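Local coordinates for PA14 domain-containing protein (Clostridium clariflavum, PDB 6QDI) that probably senses plant biomass outside the cell as part of an RsgI-type anti-sigma factor, binding sugars through calcium-containing tandem PA14 domains, at residues Tyr45-Thr50 against Leu108-Asn113. Numbering follows the deposited sequence.
Sequences YSVRWT and LEYFNN. With CA (calcium ion), chain D.
Tyr45-Thr50 and Leu108-Asn113 are neighbouring antiparallel strands in the first PA14 domain, inside one of its two beta sheets, flanked by strands 4-9 and 71-75. Hydrogen-bonded pairs Tyr45-Asn112, Val47-Tyr110 and Trp49-Leu108 zip the backbones together, each through two N-H···O bonds; Trp49 N to Leu108 O is nearly straight, at 2.8 Å. The side chains of these pairs share one face of the sheet, where Val119 of strand 117-125, from the other sheet, packs on Trp49 and Tyr110. There the indole lies alongside Leu108, its CE3 3.8 Å from Leu108 CD2, and its CZ3 reaches Tyr110 CB. Tyr45 CE1 meets the edge of the Tyr110 ring, 3.9 Å from CE2. With CG lodged between its backbone N and carbonyl carbon (chi1 56°), Tyr45 leans toward Asn112, whose CB makes a CH-pi contact over its ring, 3.9 Å from the centroid.

On the opposite face, Arg48 and Glu109 run side by side. Arg48 bends at chi3 (-65°) and grips Glu109 side-on: NE at 2.8 Å and NH2 at 3.2 Å both donate to OE2, which lies in the guanidinium plane, although the carboxylate is turned 65° from it.

Asn112 OD1 coordinates a calcium ion at 2.4 Å, together with Asp68, Asn69, Thr114 and Asn116, while ND2 bonds to Gly115 O. With both ends of the amide engaged, its rotation should be restricted. Asn112 thus joins the calcium site to the sheet, through its paired backbone and the Tyr45 ring against its CB.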
ATOM      1  N   TYR A  45      -2.262  -0.493   6.316  1.00  6.17           N
ATOM      2  CA  TYR A  45      -0.959  -0.013   5.861  1.00  6.00           C
ATOM      3  C   TYR A  45       0.015  -1.161   5.882  1.00  5.65           C
ATOM      4  O   TYR A  45      -0.284  -2.248   6.387  1.00  6.02           O
ATOM      5  CB  TYR A  45      -0.467   1.211   6.703  1.00  6.37           C
ATOM      6  CG  TYR A  45      -0.395   0.947   8.183  1.00  6.65           C
ATOM      7  CD1 TYR A  45       0.713   0.328   8.731  1.00  6.72           C
ATOM      8  CD2 TYR A  45      -1.434   1.307   9.040  1.00  7.14           C
ATOM      9  CE1 TYR A  45       0.791   0.063  10.115  1.00  7.18           C
ATOM     10  CE2 TYR A  45      -1.363   1.047  10.403  1.00  7.06           C
ATOM     11  CZ  TYR A  45      -0.257   0.417  10.918  1.00  7.57           C
ATOM     12  OH  TYR A  45      -0.159   0.119  12.264  1.00  8.57           O
ATOM     13  N   SER A  46       1.182  -0.936   5.293  1.00  5.89           N
ATOM     14  CA  SER A  46       2.170  -2.003   5.220  1.00  6.09           C
ATOM     15  C   SER A  46       3.546  -1.369   5.121  1.00  6.01           C
ATOM     16  O   SER A  46       3.676  -0.166   4.820  1.00  6.85           O
ATOM     17  CB  SER A  46       1.857  -2.966   4.056  1.00  6.48           C
ATOM     18  OG  SER A  46       1.783  -2.272   2.804  1.00  6.67           O
ATOM     19  N   VAL A  47       4.574  -2.153   5.420  1.00  5.99           N
ATOM     20  CA  VAL A  47       5.946  -1.680   5.484  1.00  6.35           C
ATOM     21  C   VAL A  47       6.866  -2.745   4.959  1.00  6.59           C
ATOM     22  O   VAL A  47       6.676  -3.954   5.219  1.00  6.94           O
ATOM     23  CB  VAL A  47       6.353  -1.334   6.950  1.00  7.37           C
ATOM     24  CG1 VAL A  47       7.673  -0.591   6.951  1.00  8.40           C
ATOM     25  CG2 VAL A  47       5.288  -0.523   7.665  1.00  7.14           C
ATOM     26  N   ARG A  48       7.903  -2.315   4.223  1.00  7.04           N
ATOM     27  CA  ARG A  48       9.013  -3.186   3.878  1.00  7.58           C
ATOM     28  C   ARG A  48      10.294  -2.584   4.442  1.00  7.78           C
ATOM     29  O   ARG A  48      10.620  -1.427   4.175  1.00  9.07           O
ATOM     30  CB  ARG A  48       9.196  -3.354   2.391  1.00  8.08           C
ATOM     31  CG  ARG A  48      10.349  -4.261   2.016  1.00  8.70           C
ATOM     32  CD  ARG A  48      10.561  -4.377   0.527  1.00  9.56           C
ATOM     33  NE  ARG A  48       9.441  -5.008  -0.132  1.00 10.02           N
ATOM     34  CZ  ARG A  48       8.625  -4.427  -1.005  1.00  9.16           C
ATOM     35  NH1 ARG A  48       8.694  -3.155  -1.281  1.00 10.48           N
ATOM     36  NH2 ARG A  48       7.630  -5.162  -1.541  1.00 11.01           N
ATOM     37  N   TRP A  49      11.024  -3.393   5.205  1.00  7.47           N
ATOM     38  CA  TRP A  49      12.367  -3.032   5.668  1.00  7.81           C
ATOM     39  C   TRP A  49      13.415  -3.793   4.901  1.00  8.16           C
ATOM     40  O   TRP A  49      13.304  -5.017   4.708  1.00  8.32           O
ATOM     41  CB  TRP A  49      12.546  -3.331   7.164  1.00  8.34           C
ATOM     42  CG  TRP A  49      11.808  -2.399   8.055  1.00  8.02           C
ATOM     43  CD1 TRP A  49      12.197  -1.172   8.453  1.00  8.73           C
ATOM     44  CD2 TRP A  49      10.541  -2.628   8.694  1.00  7.43           C
ATOM     45  NE1 TRP A  49      11.282  -0.610   9.267  1.00  8.82           N
ATOM     46  CE2 TRP A  49      10.246  -1.487   9.440  1.00  7.55           C
ATOM     47  CE3 TRP A  49       9.608  -3.699   8.677  1.00  7.35           C
ATOM     48  CZ2 TRP A  49       9.088  -1.373  10.171  1.00  8.04           C
ATOM     49  CZ3 TRP A  49       8.448  -3.564   9.441  1.00  7.67           C
ATOM     50  CH2 TRP A  49       8.203  -2.411  10.141  1.00  8.08           C
ATOM     51  N   THR A  50      14.462  -3.082   4.457  1.00  8.40           N
ATOM     52  CA  THR A  50      15.553  -3.684   3.736  1.00  9.09           C
ATOM     53  C   THR A  50      16.904  -3.145   4.234  1.00  8.56           C
ATOM     54  O   THR A  50      17.045  -1.975   4.622  1.00  9.28           O
ATOM     55  CB  THR A  50      15.456  -3.449   2.206  1.00  9.41           C
ATOM     56  OG1 THR A  50      15.275  -2.064   1.958  1.00 11.69           O
ATOM     57  CG2 THR A  50      14.297  -4.243   1.610  1.00 10.83           C
ATOM     58  N   LEU A 108      12.159  -7.575   5.559  1.00  7.78           N
ATOM     59  CA  LEU A 108      11.029  -7.893   6.408  1.00  7.27           C
ATOM     60  C   LEU A 108       9.848  -7.106   5.846  1.00  6.90           C
ATOM     61  O   LEU A 108       9.898  -5.881   5.786  1.00  7.95           O
ATOM     62  CB  LEU A 108      11.302  -7.525   7.858  1.00  8.47           C
ATOM     63  CG  LEU A 108      10.322  -8.098   8.918  1.00 10.24           C
ATOM     64  CD1 LEU A 108      10.935  -8.026  10.304  1.00 13.87           C
ATOM     65  CD2 LEU A 108       8.975  -7.434   8.986  1.00  9.73           C
ATOM     66  N   GLU A 109       8.797  -7.832   5.458  1.00  6.78           N
ATOM     67  CA  GLU A 109       7.560  -7.233   4.993  1.00  6.71           C
ATOM     68  C   GLU A 109       6.471  -7.433   6.054  1.00  6.33           C
ATOM     69  O   GLU A 109       6.426  -8.476   6.707  1.00  6.83           O
ATOM     70  CB  GLU A 109       7.157  -7.850   3.659  1.00  6.78           C
ATOM     71  CG  GLU A 109       8.074  -7.425   2.539  1.00  7.54           C
ATOM     72  CD  GLU A 109       7.882  -8.112   1.207  1.00  7.84           C
ATOM     73  OE1 GLU A 109       7.033  -9.014   1.092  1.00  8.86           O
ATOM     74  OE2 GLU A 109       8.548  -7.670   0.247  1.00  9.63           O
ATOM     75  N   TYR A 110       5.613  -6.430   6.195  1.00  5.86           N
ATOM     76  CA  TYR A 110       4.648  -6.386   7.288  1.00  6.24           C
ATOM     77  C   TYR A 110       3.362  -5.715   6.804  1.00  5.74           C
ATOM     78  O   TYR A 110       3.431  -4.760   6.010  1.00  5.91           O
ATOM     79  CB  TYR A 110       5.277  -5.539   8.436  1.00  6.78           C
ATOM     80  CG  TYR A 110       4.240  -5.050   9.416  1.00  6.30           C
ATOM     81  CD1 TYR A 110       3.746  -5.862  10.421  1.00  6.50           C
ATOM     82  CD2 TYR A 110       3.656  -3.800   9.252  1.00  6.66           C
ATOM     83  CE1 TYR A 110       2.715  -5.437  11.242  1.00  6.48           C
ATOM     84  CE2 TYR A 110       2.589  -3.379  10.027  1.00  6.30           C
ATOM     85  CZ  TYR A 110       2.111  -4.212  11.020  1.00  6.41           C
ATOM     86  OH  TYR A 110       1.065  -3.779  11.790  1.00  6.94           O
ATOM     87  N   PHE A 111       2.212  -6.131   7.344  1.00  5.64           N
ATOM     88  CA  PHE A 111       0.990  -5.369   7.148  1.00  5.85           C
ATOM     89  C   PHE A 111       0.115  -5.308   8.359  1.00  5.82           C
ATOM     90  O   PHE A 111       0.071  -6.253   9.160  1.00  5.89           O
ATOM     91  CB  PHE A 111       0.179  -5.840   5.906  1.00  6.29           C
ATOM     92  CG  PHE A 111      -0.569  -7.152   6.059  1.00  6.30           C
ATOM     93  CD1 PHE A 111      -1.872  -7.182   6.551  1.00  6.70           C
ATOM     94  CD2 PHE A 111       0.001  -8.350   5.676  1.00  7.34           C
ATOM     95  CE1 PHE A 111      -2.575  -8.361   6.653  1.00  7.06           C
ATOM     96  CE2 PHE A 111      -0.716  -9.535   5.760  1.00  8.33           C
ATOM     97  CZ  PHE A 111      -1.993  -9.563   6.252  1.00  7.94           C
ATOM     98  N   ASN A 112      -0.662  -4.229   8.442  1.00  5.72           N
ATOM     99  CA  ASN A 112      -1.790  -4.095   9.358  1.00  6.06           C
ATOM    100  C   ASN A 112      -3.061  -4.049   8.552  1.00  6.32           C
ATOM    101  O   ASN A 112      -3.193  -3.214   7.654  1.00  6.92           O
ATOM    102  CB  ASN A 112      -1.689  -2.880  10.251  1.00  6.47           C
ATOM    103  CG  ASN A 112      -2.719  -2.923  11.360  1.00  6.32           C
ATOM    104  OD1 ASN A 112      -3.186  -4.002  11.689  1.00  7.03           O
ATOM    105  ND2 ASN A 112      -3.079  -1.776  11.952  1.00  7.36           N
ATOM    106  N   ASN A 113      -4.022  -4.919   8.886  1.00  6.23           N
ATOM    107  CA  ASN A 113      -5.330  -4.961   8.242  1.00  6.57           C
ATOM    108  C   ASN A 113      -6.409  -4.780   9.324  1.00  6.51           C
ATOM    109  O   ASN A 113      -7.058  -5.751   9.714  1.00  7.52           O
ATOM    110  CB  ASN A 113      -5.505  -6.269   7.505  1.00  6.75           C
ATOM    111  CG  ASN A 113      -6.811  -6.354   6.739  1.00  7.81           C
ATOM    112  OD1 ASN A 113      -7.538  -5.409   6.569  1.00  7.76           O
ATOM    113  ND2 ASN A 113      -7.076  -7.514   6.246  1.00 12.02           N
TER
HETATM  114 CA    CA D 403      -4.315  -5.493  13.110  1.00  6.90          CA